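Local coordinates for protein genome packaging NTPase B204 (Sulfolobus turreted icosahedral virus 2, PDB 4KFU) that probably hydrolyses ATP to power the packaging of viral DNA into the capsid, as a P-loop NTPase of the FtsK-HerA superfamily, at residues 18-23 against 155-160; 163-168 against 178-183; 174-179 against 196-201. All blocks are in the same frame, centred on the assembly; numbering follows the deposited sequence.

Contact 1: 18-23 against 155-160; sequences SYLIKH and IMFYTR. With MG (magnesium ion), chain K; ACP (phosphomethylphosphonic acid adenylate ester), chain E.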
loop_
_atom_site.group_PDB
_atom_site.type_symbol
_atom_site.label_atom_id
_atom_site.label_comp_id
_atom_site.label_asym_id
_atom_site.label_seq_id
_atom_site.Cartn_x
_atom_site.Cartn_y
_atom_site.Cartn_z
ATOM N N SER A 18 -5.976 7.290 -2.359
ATOM C CA SER A 18 -5.659 7.719 -0.993
ATOM C C SER A 18 -6.937 7.910 -0.197
ATOM O O SER A 18 -6.961 7.690 1.013
ATOM C CB SER A 18 -4.850 9.012 -0.990
ATOM O OG SER A 18 -3.510 8.758 -1.337
ATOM N N TYR A 19 -7.994 8.321 -0.887
ATOM C CA TYR A 19 -9.310 8.473 -0.267
ATOM C C TYR A 19 -9.776 7.121 0.252
ATOM O O TYR A 19 -10.332 7.018 1.344
ATOM C CB TYR A 19 -10.300 9.017 -1.292
ATOM C CG TYR A 19 -11.600 9.549 -0.718
ATOM C CD1 TYR A 19 -11.709 10.876 -0.303
ATOM C CD2 TYR A 19 -12.720 8.732 -0.607
ATOM C CE1 TYR A 19 -12.901 11.375 0.215
ATOM C CE2 TYR A 19 -13.911 9.217 -0.089
ATOM C CZ TYR A 19 -13.994 10.539 0.319
ATOM O OH TYR A 19 -15.173 11.017 0.828
ATOM N N LEU A 20 -9.554 6.084 -0.550
ATOM C CA LEU A 20 -9.810 4.705 -0.140
ATOM C C LEU A 20 -9.041 4.332 1.141
ATOM O O LEU A 20 -9.582 3.698 2.053
ATOM C CB LEU A 20 -9.415 3.757 -1.281
ATOM C CG LEU A 20 -10.124 2.409 -1.372
ATOM C CD1 LEU A 20 -11.628 2.597 -1.380
ATOM C CD2 LEU A 20 -9.671 1.665 -2.635
ATOM N N ILE A 21 -7.767 4.702 1.191
ATOM C CA ILE A 21 -6.954 4.431 2.373
ATOM C C ILE A 21 -7.522 5.167 3.585
ATOM O O ILE A 21 -7.700 4.567 4.656
ATOM C CB ILE A 21 -5.482 4.827 2.146
ATOM C CG1 ILE A 21 -4.835 3.866 1.141
ATOM C CG2 ILE A 21 -4.705 4.802 3.452
ATOM C CD1 ILE A 21 -3.417 4.236 0.740
ATOM N N LYS A 22 -7.832 6.453 3.404
ATOM C CA LYS A 22 -8.255 7.308 4.521
ATOM C C LYS A 22 -9.658 7.001 5.020
ATOM O O LYS A 22 -9.932 7.132 6.212
ATOM C CB LYS A 22 -8.175 8.788 4.129
ATOM C CG LYS A 22 -6.765 9.295 3.831
ATOM C CD LYS A 22 -6.821 10.612 3.051
ATOM C CE LYS A 22 -5.445 11.018 2.531
ATOM N NZ LYS A 22 -5.497 12.268 1.713
ATOM N N HIS A 23 -10.551 6.600 4.120
ATOM C CA HIS A 23 -11.965 6.482 4.484
ATOM C C HIS A 23 -12.527 5.074 4.356
ATOM O O HIS A 23 -13.711 4.858 4.578
ATOM C CB HIS A 23 -12.815 7.467 3.686
ATOM C CG HIS A 23 -12.472 8.898 3.947
ATOM N ND1 HIS A 23 -11.995 9.741 2.967
ATOM C CD2 HIS A 23 -12.536 9.637 5.082
ATOM C CE1 HIS A 23 -11.788 10.942 3.485
ATOM N NE2 HIS A 23 -12.102 10.901 4.765
ATOM N N ILE A 155 -6.121 -3.572 -6.145
ATOM C CA ILE A 155 -7.233 -2.672 -6.423
ATOM C C ILE A 155 -6.826 -1.700 -7.525
ATOM O O ILE A 155 -5.742 -1.114 -7.472
ATOM C CB ILE A 155 -7.676 -1.915 -5.147
ATOM C CG1 ILE A 155 -8.281 -2.902 -4.139
ATOM C CG2 ILE A 155 -8.660 -0.803 -5.491
ATOM C CD1 ILE A 155 -8.759 -2.281 -2.854
ATOM N N MET A 156 -7.678 -1.550 -8.541
ATOM C CA MET A 156 -7.345 -0.697 -9.681
ATOM C C MET A 156 -8.468 0.264 -10.044
ATOM O O MET A 156 -9.646 -0.123 -10.059
ATOM C CB MET A 156 -6.989 -1.568 -10.898
ATOM C CG MET A 156 -5.666 -2.303 -10.742
ATOM S SD MET A 156 -5.453 -3.649 -11.924
ATOM C CE MET A 156 -6.527 -4.869 -11.241
ATOM N N PHE A 157 -8.104 1.516 -10.326
ATOM C CA PHE A 157 -9.063 2.506 -10.849
ATOM C C PHE A 157 -8.904 2.589 -12.366
ATOM O O PHE A 157 -8.053 1.916 -12.940
ATOM C CB PHE A 157 -8.840 3.883 -10.212
ATOM C CG PHE A 157 -9.171 3.928 -8.737
ATOM C CD1 PHE A 157 -10.364 4.485 -8.293
ATOM C CD2 PHE A 157 -8.303 3.388 -7.796
ATOM C CE1 PHE A 157 -10.685 4.525 -6.921
ATOM C CE2 PHE A 157 -8.614 3.426 -6.412
ATOM C CZ PHE A 157 -9.812 3.988 -5.986
ATOM N N TYR A 158 -9.705 3.435 -13.002
ATOM C CA TYR A 158 -9.755 3.526 -14.457
ATOM C C TYR A 158 -8.395 3.685 -15.137
ATOM O O TYR A 158 -7.582 4.518 -14.732
ATOM C CB TYR A 158 -10.668 4.694 -14.886
ATOM C CG TYR A 158 -10.448 5.104 -16.326
ATOM C CD1 TYR A 158 -11.085 4.423 -17.367
ATOM C CD2 TYR A 158 -9.600 6.160 -16.654
ATOM C CE1 TYR A 158 -10.871 4.778 -18.702
ATOM C CE2 TYR A 158 -9.383 6.529 -17.993
ATOM C CZ TYR A 158 -10.021 5.835 -19.003
ATOM O OH TYR A 158 -9.799 6.191 -20.323
ATOM N N THR A 159 -8.162 2.899 -16.184
ATOM C CA THR A 159 -7.120 3.227 -17.148
ATOM C C THR A 159 -7.366 2.589 -18.510
ATOM O O THR A 159 -7.957 1.513 -18.598
ATOM C CB THR A 159 -5.709 2.833 -16.646
ATOM O OG1 THR A 159 -4.738 3.313 -17.583
ATOM C CG2 THR A 159 -5.582 1.317 -16.511
ATOM N N ARG A 160 -6.931 3.268 -19.568
ATOM C CA ARG A 160 -6.875 2.663 -20.904
ATOM C C ARG A 160 -5.504 2.852 -21.523
ATOM O O ARG A 160 -5.335 2.681 -22.726
ATOM C CB ARG A 160 -7.958 3.239 -21.825
ATOM C CG ARG A 160 -9.351 2.828 -21.423
ATOM C CD ARG A 160 -10.389 3.308 -22.404
ATOM N NE ARG A 160 -11.717 2.933 -21.938
ATOM C CZ ARG A 160 -12.797 2.888 -22.707
ATOM N NH1 ARG A 160 -12.709 3.192 -23.995
ATOM N NH2 ARG A 160 -13.964 2.543 -22.182
HETATM MG MG MG K . -2.777 10.117 -2.849
HETATM P PG ACP E . -2.564 12.315 -5.052
HETATM O O1G ACP E . -1.757 11.906 -6.376
HETATM O O2G ACP E . -2.100 11.338 -3.869
HETATM O O3G ACP E . -2.281 13.732 -4.707
HETATM P PB ACP E . -4.941 10.451 -5.142
HETATM O O1B ACP E . -4.377 9.756 -3.808
HETATM O O2B ACP E . -4.625 9.665 -6.348
HETATM C C3B ACP E . -4.344 12.151 -5.352
HETATM P PA ACP E . -7.282 10.976 -3.629
HETATM O O1A ACP E . -6.390 11.944 -2.888
HETATM O O2A ACP E . -7.740 9.688 -2.978
HETATM O O3A ACP E . -6.555 10.543 -5.008
HETATM O "O5'" ACP E . -8.628 11.738 -4.070
HETATM C "C5'" ACP E . -8.652 12.971 -4.785
HETATM C "C4'" ACP E . -10.024 13.621 -4.564
HETATM O "O4'" ACP E . -11.109 12.872 -5.129
HETATM C "C3'" ACP E . -10.334 13.763 -3.082
HETATM O "O3'" ACP E . -10.132 15.122 -2.672
HETATM C "C2'" ACP E . -11.797 13.425 -2.930
HETATM O "O2'" ACP E . -12.464 14.648 -2.642
HETATM C "C1'" ACP E . -12.263 12.890 -4.277
HETATM N N9 ACP E . -12.756 11.507 -4.048
HETATM C C8 ACP E . -11.998 10.393 -4.052
HETATM N N7 ACP E . -12.749 9.285 -3.807
HETATM C C5 ACP E . -14.018 9.690 -3.626
HETATM C C6 ACP E . -15.316 9.037 -3.335
HETATM N N6 ACP E . -15.427 7.701 -3.164
HETATM N N1 ACP E . -16.403 9.834 -3.226
HETATM C C2 ACP E . -16.323 11.170 -3.385
HETATM N N3 ACP E . -15.180 11.828 -3.654
HETATM C C4 ACP E . -14.013 11.154 -3.786
HETATM O O HOH W 1 -1.485 8.536 -3.286
HETATM O O HOH W 2 -1.126 10.530 -1.625
HETATM O O HOH W 3 -3.751 11.713 -1.938
#
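The first turns of helix 17-31 pass the end of strand 153-156 with their backbones well separated, Leu20 and Ile155 being the closest pair at 10.0 Å between CA atoms, and side chains alone bridge the gap. Leu20 does this with one methyl. Rotation of its CG to a place anti to the backbone N (chi1 -153°) carries CD2 toward the strand, where it meets Ile155 tip to tip, 3.9 Å from Ile155 CG2. The same CD2 stands 4.1 Å from CZ of Phe157, approaching that ring obliquely. Phe25, from the next turn of the helix, and Phe188 of strand 188-192 also touch Leu20, so this side chain is part of the buried layer between helix and sheet.

The preceding residues of the helix serve the nucleotide. Ser18 belongs to a sequence of Walker A type, and its OG binds the magnesium ion at 2.2 Å; two phosphate oxygens of the ATP analogue, O2G and O1B, and three waters complete six ligands. The backbone N of Ser18 gives a long hydrogen bond to O1B, whereas Tyr19 N donates to O2A of the alpha phosphate at a very short 2.5 Å. The Tyr19 ring lies against the adenine, whose C5 sits 3.4 Å above one ring face, offset toward the rim; on the opposite face ND1 of His23 lies 3.2 Å from the plane, over the ring centre. Asp103 OD2 hydrogen-bonds Ser18 OG and probably helps to orient this metal ligand.

One short piece of helix therefore has two chemically distinct roles: Ser18 and Tyr19 bind phosphate and magnesium, while Leu20 meets Ile155 and Phe157 through apolar groups alone, consistent with dispersion and burial, rather than hydrogen bonds, holding these two segments together.

Contact 2: 163-168 against 178-183; sequences NELRWI and EKVKTL. With ACP (phosphomethylphosphonic acid adenylate ester), chain F.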
loop_
_atom_site.group_PDB
_atom_site.type_symbol
_atom_site.label_atom_id
_atom_site.label_comp_id
_atom_site.label_asym_id
_atom_site.label_seq_id
_atom_site.Cartn_x
_atom_site.Cartn_y
_atom_site.Cartn_z
ATOM N N ASN A 163 0.356 0.528 -22.247
ATOM C CA ASN A 163 1.394 -0.145 -21.460
ATOM C C ASN A 163 0.863 -0.645 -20.118
ATOM O O ASN A 163 1.241 -1.722 -19.642
ATOM C CB ASN A 163 2.636 0.734 -21.252
ATOM C CG ASN A 163 3.876 -0.092 -20.882
ATOM O OD1 ASN A 163 4.023 -1.244 -21.323
ATOM N ND2 ASN A 163 4.766 0.485 -20.072
ATOM N N GLU A 164 -0.023 0.134 -19.505
ATOM C CA GLU A 164 -0.656 -0.308 -18.274
ATOM C C GLU A 164 -1.502 -1.546 -18.499
ATOM O O GLU A 164 -1.462 -2.464 -17.700
ATOM C CB GLU A 164 -1.537 0.795 -17.683
ATOM C CG GLU A 164 -0.774 1.893 -16.983
ATOM C CD GLU A 164 -1.648 2.669 -15.984
ATOM O OE1 GLU A 164 -2.274 3.659 -16.407
ATOM O OE2 GLU A 164 -1.709 2.294 -14.781
ATOM N N LEU A 165 -2.304 -1.553 -19.564
ATOM C CA LEU A 165 -3.165 -2.696 -19.862
ATOM C C LEU A 165 -2.337 -3.961 -20.108
ATOM O O LEU A 165 -2.727 -5.061 -19.716
ATOM C CB LEU A 165 -4.056 -2.384 -21.076
ATOM C CG LEU A 165 -5.035 -1.225 -20.878
ATOM C CD1 LEU A 165 -5.867 -0.950 -22.140
ATOM C CD2 LEU A 165 -5.930 -1.525 -19.674
ATOM N N ARG A 166 -1.190 -3.798 -20.752
ATOM C CA ARG A 166 -0.299 -4.928 -21.035
ATOM C C ARG A 166 0.308 -5.492 -19.753
ATOM O O ARG A 166 0.467 -6.710 -19.610
ATOM C CB ARG A 166 0.819 -4.495 -21.988
ATOM C CG ARG A 166 1.761 -5.619 -22.374
ATOM C CD ARG A 166 2.908 -5.135 -23.273
ATOM N NE ARG A 166 3.695 -4.064 -22.657
ATOM C CZ ARG A 166 4.656 -4.262 -21.756
ATOM N NH1 ARG A 166 4.949 -5.494 -21.350
ATOM N NH2 ARG A 166 5.323 -3.230 -21.256
ATOM N N TRP A 167 0.673 -4.605 -18.832
ATOM C CA TRP A 167 1.220 -5.022 -17.541
ATOM C C TRP A 167 0.157 -5.749 -16.741
ATOM O O TRP A 167 0.420 -6.777 -16.111
ATOM C CB TRP A 167 1.669 -3.793 -16.744
ATOM C CG TRP A 167 3.086 -3.455 -16.906
ATOM C CD1 TRP A 167 3.717 -3.072 -18.052
ATOM C CD2 TRP A 167 4.085 -3.458 -15.878
ATOM N NE1 TRP A 167 5.045 -2.832 -17.799
ATOM C CE2 TRP A 167 5.295 -3.063 -16.468
ATOM C CE3 TRP A 167 4.059 -3.742 -14.507
ATOM C CZ2 TRP A 167 6.484 -2.950 -15.743
ATOM C CZ3 TRP A 167 5.234 -3.638 -13.789
ATOM C CH2 TRP A 167 6.431 -3.243 -14.408
ATOM N N ILE A 168 -1.040 -5.181 -16.727
ATOM C CA ILE A 168 -2.138 -5.790 -16.005
ATOM C C ILE A 168 -2.401 -7.201 -16.552
ATOM O O ILE A 168 -2.533 -8.157 -15.781
ATOM C CB ILE A 168 -3.415 -4.904 -16.083
ATOM C CG1 ILE A 168 -3.183 -3.571 -15.343
ATOM C CG2 ILE A 168 -4.612 -5.615 -15.475
ATOM C CD1 ILE A 168 -4.341 -2.565 -15.534
ATOM N N GLU A 178 -9.293 -6.018 -19.149
ATOM C CA GLU A 178 -10.467 -5.613 -19.924
ATOM C C GLU A 178 -11.420 -4.757 -19.091
ATOM O O GLU A 178 -11.964 -3.774 -19.591
ATOM C CB GLU A 178 -11.210 -6.828 -20.484
ATOM C CG GLU A 178 -11.993 -6.506 -21.748
ATOM C CD GLU A 178 -11.107 -5.890 -22.825
ATOM O OE1 GLU A 178 -10.016 -6.448 -23.097
ATOM O OE2 GLU A 178 -11.487 -4.836 -23.389
ATOM N N LYS A 179 -11.615 -5.126 -17.827
ATOM C CA LYS A 179 -12.631 -4.481 -17.003
ATOM C C LYS A 179 -12.216 -3.104 -16.461
ATOM O O LYS A 179 -13.063 -2.268 -16.139
ATOM C CB LYS A 179 -13.065 -5.407 -15.864
ATOM C CG LYS A 179 -13.743 -6.727 -16.319
ATOM C CD LYS A 179 -14.995 -6.475 -17.143
ATOM C CE LYS A 179 -15.748 -7.779 -17.498
ATOM N NZ LYS A 179 -15.447 -8.294 -18.875
ATOM N N VAL A 180 -10.911 -2.860 -16.375
ATOM C CA VAL A 180 -10.413 -1.587 -15.851
ATOM C C VAL A 180 -10.732 -0.424 -16.804
ATOM O O VAL A 180 -10.829 0.750 -16.381
ATOM C CB VAL A 180 -8.892 -1.679 -15.543
ATOM C CG1 VAL A 180 -8.063 -1.592 -16.826
ATOM C CG2 VAL A 180 -8.478 -0.601 -14.582
ATOM N N LYS A 181 -10.947 -0.764 -18.080
ATOM C CA LYS A 181 -11.117 0.227 -19.143
ATOM C C LYS A 181 -12.435 0.989 -19.058
ATOM O O LYS A 181 -12.561 2.089 -19.596
ATOM C CB LYS A 181 -11.034 -0.447 -20.525
ATOM C CG LYS A 181 -9.725 -1.172 -20.792
ATOM C CD LYS A 181 -9.707 -1.781 -22.194
ATOM C CE LYS A 181 -9.634 -0.696 -23.257
ATOM N NZ LYS A 181 -9.424 -1.249 -24.634
ATOM N N THR A 182 -13.417 0.410 -18.379
ATOM C CA THR A 182 -14.751 1.000 -18.357
ATOM C C THR A 182 -15.181 1.536 -16.988
ATOM O O THR A 182 -16.339 1.928 -16.796
ATOM C CB THR A 182 -15.794 -0.009 -18.890
ATOM O OG1 THR A 182 -15.668 -1.241 -18.170
ATOM C CG2 THR A 182 -15.565 -0.270 -20.387
ATOM N N LEU A 183 -14.254 1.577 -16.036
ATOM C CA LEU A 183 -14.605 2.059 -14.696
ATOM C C LEU A 183 -14.929 3.549 -14.703
ATOM O O LEU A 183 -14.180 4.358 -15.272
ATOM C CB LEU A 183 -13.448 1.821 -13.729
ATOM C CG LEU A 183 -13.013 0.377 -13.510
ATOM C CD1 LEU A 183 -11.642 0.352 -12.831
ATOM C CD2 LEU A 183 -14.061 -0.347 -12.673
HETATM P PA ACP F . -20.310 9.217 -18.744
HETATM O O1A ACP F . -19.670 7.866 -18.967
HETATM O O2A ACP F . -21.164 9.819 -19.840
HETATM O O3A ACP F . -21.183 9.176 -17.384
HETATM O "O5'" ACP F . -19.133 10.260 -18.381
HETATM C "C5'" ACP F . -19.371 11.668 -18.309
HETATM C "C4'" ACP F . -18.089 12.336 -17.839
HETATM O "O4'" ACP F . -17.472 11.550 -16.801
HETATM C "C3'" ACP F . -17.071 12.439 -18.969
HETATM O "O3'" ACP F . -16.521 13.761 -18.970
HETATM C "C2'" ACP F . -15.953 11.509 -18.572
HETATM O "O2'" ACP F . -14.703 12.044 -18.999
HETATM C "C1'" ACP F . -16.069 11.467 -17.056
HETATM N N9 ACP F . -15.498 10.202 -16.550
HETATM C C8 ACP F . -15.821 8.969 -16.991
HETATM N N7 ACP F . -15.109 8.017 -16.339
HETATM C C5 ACP F . -14.303 8.655 -15.468
HETATM C C6 ACP F . -13.296 8.251 -14.469
HETATM N N6 ACP F . -13.015 6.936 -14.289
HETATM N N1 ACP F . -12.675 9.231 -13.760
HETATM C C2 ACP F . -12.956 10.540 -13.948
HETATM N N3 ACP F . -13.869 10.976 -14.840
HETATM C C4 ACP F . -14.556 10.097 -15.614
#
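Leu165 and Val180 cross at a slant, the leucine reaching from helix 162-171 so that its CD2 comes to 3.6 Å from CG1 of Val180. This is the closest approach between the two segments. Val180 holds CG1 between its backbone N and carbonyl carbon (chi1 77°), and this turns the methyl toward the helix, where it serves two residues at once: besides Leu165 it meets CD1 of Ile168, one turn further along, at 4.1 Å. Leu165 and Ile168 are three residues apart and present a single apolar ridge, against which the valine methyl rests.

Lys181 lies mainly against the other branch of Leu165, CD1. Here the side chains run nearly at right angles, the lysine passing across the leucine with its methylene groups; CD and CE both lie 3.9 Å from Leu165 CD1. A bend at chi3 (69°) lets the aliphatic part of Lys181 lie over the leucine before the chain continues to its ammonium group.

In the fold, the contact brings together helix 162-171 with helix 174-179 and the residues after it, two consecutive helices placed between strand 153-156 and strand 188-192 in the chain. Met156 of strand 153-156 touches both Ile168 and Val180, so the apolar pair rests on the sheet, while Lys181 is partly exposed.

Lys181 O accepts a hydrogen bond from Arg160 NE, tying the segment to the residues after strand 153-156. Two residues on, the backbone O of Leu183 accepts a hydrogen bond of 3.0 Å from the adenine N6 of a second analogue molecule, with an N-H...O angle of 155°.

Contact 3: 174-179 against 196-201; sequences AEAAEK and QTIKIH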
loop_
_atom_site.group_PDB
_atom_site.type_symbol
_atom_site.label_atom_id
_atom_site.label_comp_id
_atom_site.label_asym_id
_atom_site.label_seq_id
_atom_site.Cartn_x
_atom_site.Cartn_y
_atom_site.Cartn_z
ATOM N N ALA A 174 -5.816 -10.873 -17.293
ATOM C CA ALA A 174 -6.321 -10.349 -18.562
ATOM C C ALA A 174 -7.789 -9.921 -18.471
ATOM O O ALA A 174 -8.231 -9.013 -19.192
ATOM C CB ALA A 174 -6.118 -11.379 -19.683
ATOM N N GLU A 175 -8.544 -10.572 -17.589
ATOM C CA GLU A 175 -9.925 -10.164 -17.312
ATOM C C GLU A 175 -9.963 -8.787 -16.621
ATOM O O GLU A 175 -10.842 -7.973 -16.889
ATOM C CB GLU A 175 -10.618 -11.217 -16.436
ATOM C CG GLU A 175 -12.122 -10.979 -16.196
ATOM C CD GLU A 175 -12.728 -11.945 -15.163
ATOM O OE1 GLU A 175 -12.087 -12.974 -14.839
ATOM O OE2 GLU A 175 -13.848 -11.675 -14.671
ATOM N N ALA A 176 -9.008 -8.542 -15.723
ATOM C CA ALA A 176 -8.865 -7.234 -15.077
ATOM C C ALA A 176 -8.511 -6.164 -16.103
ATOM O O ALA A 176 -9.016 -5.037 -16.048
ATOM C CB ALA A 176 -7.778 -7.304 -13.990
ATOM N N ALA A 177 -7.622 -6.512 -17.031
ATOM C CA ALA A 177 -7.179 -5.569 -18.047
ATOM C C ALA A 177 -8.349 -5.117 -18.898
ATOM O O ALA A 177 -8.400 -3.960 -19.335
ATOM C CB ALA A 177 -6.122 -6.176 -18.919
ATOM N N GLU A 178 -9.293 -6.018 -19.149
ATOM C CA GLU A 178 -10.467 -5.613 -19.924
ATOM C C GLU A 178 -11.420 -4.757 -19.091
ATOM O O GLU A 178 -11.964 -3.774 -19.591
ATOM C CB GLU A 178 -11.210 -6.828 -20.484
ATOM C CG GLU A 178 -11.993 -6.506 -21.748
ATOM C CD GLU A 178 -11.107 -5.890 -22.825
ATOM O OE1 GLU A 178 -10.016 -6.448 -23.097
ATOM O OE2 GLU A 178 -11.487 -4.836 -23.389
ATOM N N LYS A 179 -11.615 -5.126 -17.827
ATOM C CA LYS A 179 -12.631 -4.481 -17.003
ATOM C C LYS A 179 -12.216 -3.104 -16.461
ATOM O O LYS A 179 -13.063 -2.268 -16.139
ATOM C CB LYS A 179 -13.065 -5.407 -15.864
ATOM C CG LYS A 179 -13.743 -6.727 -16.319
ATOM C CD LYS A 179 -14.995 -6.475 -17.143
ATOM C CE LYS A 179 -15.748 -7.779 -17.498
ATOM N NZ LYS A 179 -15.447 -8.294 -18.875
ATOM N N GLN A 196 -8.265 -15.688 -7.752
ATOM C CA GLN A 196 -8.331 -15.190 -9.119
ATOM C C GLN A 196 -9.719 -14.678 -9.460
ATOM O O GLN A 196 -10.262 -14.961 -10.531
ATOM C CB GLN A 196 -7.885 -16.258 -10.114
ATOM C CG GLN A 196 -6.455 -16.714 -9.919
ATOM C CD GLN A 196 -6.118 -17.853 -10.847
ATOM O OE1 GLN A 196 -6.800 -18.879 -10.852
ATOM N NE2 GLN A 196 -5.083 -17.672 -11.663
ATOM N N THR A 197 -10.286 -13.912 -8.538
ATOM C CA THR A 197 -11.648 -13.445 -8.673
ATOM C C THR A 197 -11.681 -11.919 -8.815
ATOM O O THR A 197 -10.805 -11.215 -8.311
ATOM C CB THR A 197 -12.500 -13.929 -7.472
ATOM O OG1 THR A 197 -13.765 -14.417 -7.940
ATOM C CG2 THR A 197 -12.716 -12.821 -6.440
ATOM N N ILE A 198 -12.687 -11.414 -9.515
ATOM C CA ILE A 198 -12.809 -9.977 -9.751
ATOM C C ILE A 198 -14.162 -9.434 -9.316
ATOM O O ILE A 198 -15.200 -10.028 -9.604
ATOM C CB ILE A 198 -12.630 -9.639 -11.245
ATOM C CG1 ILE A 198 -11.251 -10.073 -11.733
ATOM C CG2 ILE A 198 -12.823 -8.143 -11.501
ATOM C CD1 ILE A 198 -10.956 -9.641 -13.151
ATOM N N LYS A 199 -14.147 -8.297 -8.627
ATOM C CA LYS A 199 -15.373 -7.588 -8.285
ATOM C C LYS A 199 -15.218 -6.102 -8.608
ATOM O O LYS A 199 -14.172 -5.513 -8.334
ATOM C CB LYS A 199 -15.701 -7.774 -6.798
ATOM N N ILE A 200 -16.247 -5.505 -9.203
ATOM C CA ILE A 200 -16.263 -4.066 -9.443
ATOM C C ILE A 200 -16.926 -3.386 -8.254
ATOM O O ILE A 200 -18.004 -3.791 -7.825
ATOM C CB ILE A 200 -17.043 -3.694 -10.726
ATOM C CG1 ILE A 200 -16.516 -4.481 -11.930
ATOM C CG2 ILE A 200 -16.990 -2.185 -10.972
ATOM C CD1 ILE A 200 -15.053 -4.279 -12.191
ATOM N N HIS A 201 -16.285 -2.358 -7.710
ATOM C CA HIS A 201 -16.830 -1.686 -6.533
ATOM C C HIS A 201 -17.346 -0.284 -6.851
ATOM O O HIS A 201 -16.699 0.476 -7.586
ATOM C CB HIS A 201 -15.768 -1.631 -5.422
ATOM C CG HIS A 201 -16.336 -1.598 -4.037
ATOM N ND1 HIS A 201 -16.885 -0.463 -3.481
ATOM C CD2 HIS A 201 -16.423 -2.563 -3.086
ATOM C CE1 HIS A 201 -17.297 -0.728 -2.253
ATOM N NE2 HIS A 201 -17.030 -1.996 -1.991
#
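The side chains of Glu175 and Ile198 run antiparallel alongside one another, and the isoleucine can be followed outward from strand 197-201. Its CB, pointing toward the helix, lies 4.2 Å from OE2 of Glu175. CG1, set anti to the carbonyl carbon (chi1 -60°), comes as near to Glu175 CD, and the chain then runs on in an extended form to CD1. This terminal methyl does most of the touching: it is 3.5 Å from Glu175 CG, 3.4 Å from the backbone N of Ala176 and 4.0 Å from Ala176 CB.

Helix 174-179 thereby packs on strand 197-201, the last strand of the mixed sheet, which pairs antiparallel with strand 188-192 after a turn that includes a G1 beta bulge at Gln196 and Thr197. The axes of the short helix and the strand run almost parallel, 16° apart, at a distance of 9.4 Å.

One turn along, the contact is looser, with Lys179 CB 4.3 Å from CD1 of Ile200. Leu189 and Tyr191 of strand 188-192 also touch Ile198, while Glu175, itself exposed, lays its methylenes and carboxylate against CD1.

Overall arrangement
From the N terminus, contact 1 closes the longest loop: the chain leaves helix 17-31 and passes through most of the sheet before strand 153-156 comes back beside it. Contacts 2 and 3 both come after it and interlock. Contact 2 closes a short helix-to-helix loop, and contact 3 opens on helix 174-179 before contact 2 has ended, the two overlapping at Glu178 and Lys179, then closes on the second strand of the hairpin 188-192/197-201. Met156 CE meets Ala176 CB, joining contacts 1 and 3, while Thr159 and Glu164 link contacts 1 and 2. Together they tie the nucleotide-binding helix, strand 153-156 next to the antiparallel pair, the two helices and the edge strand 197-201.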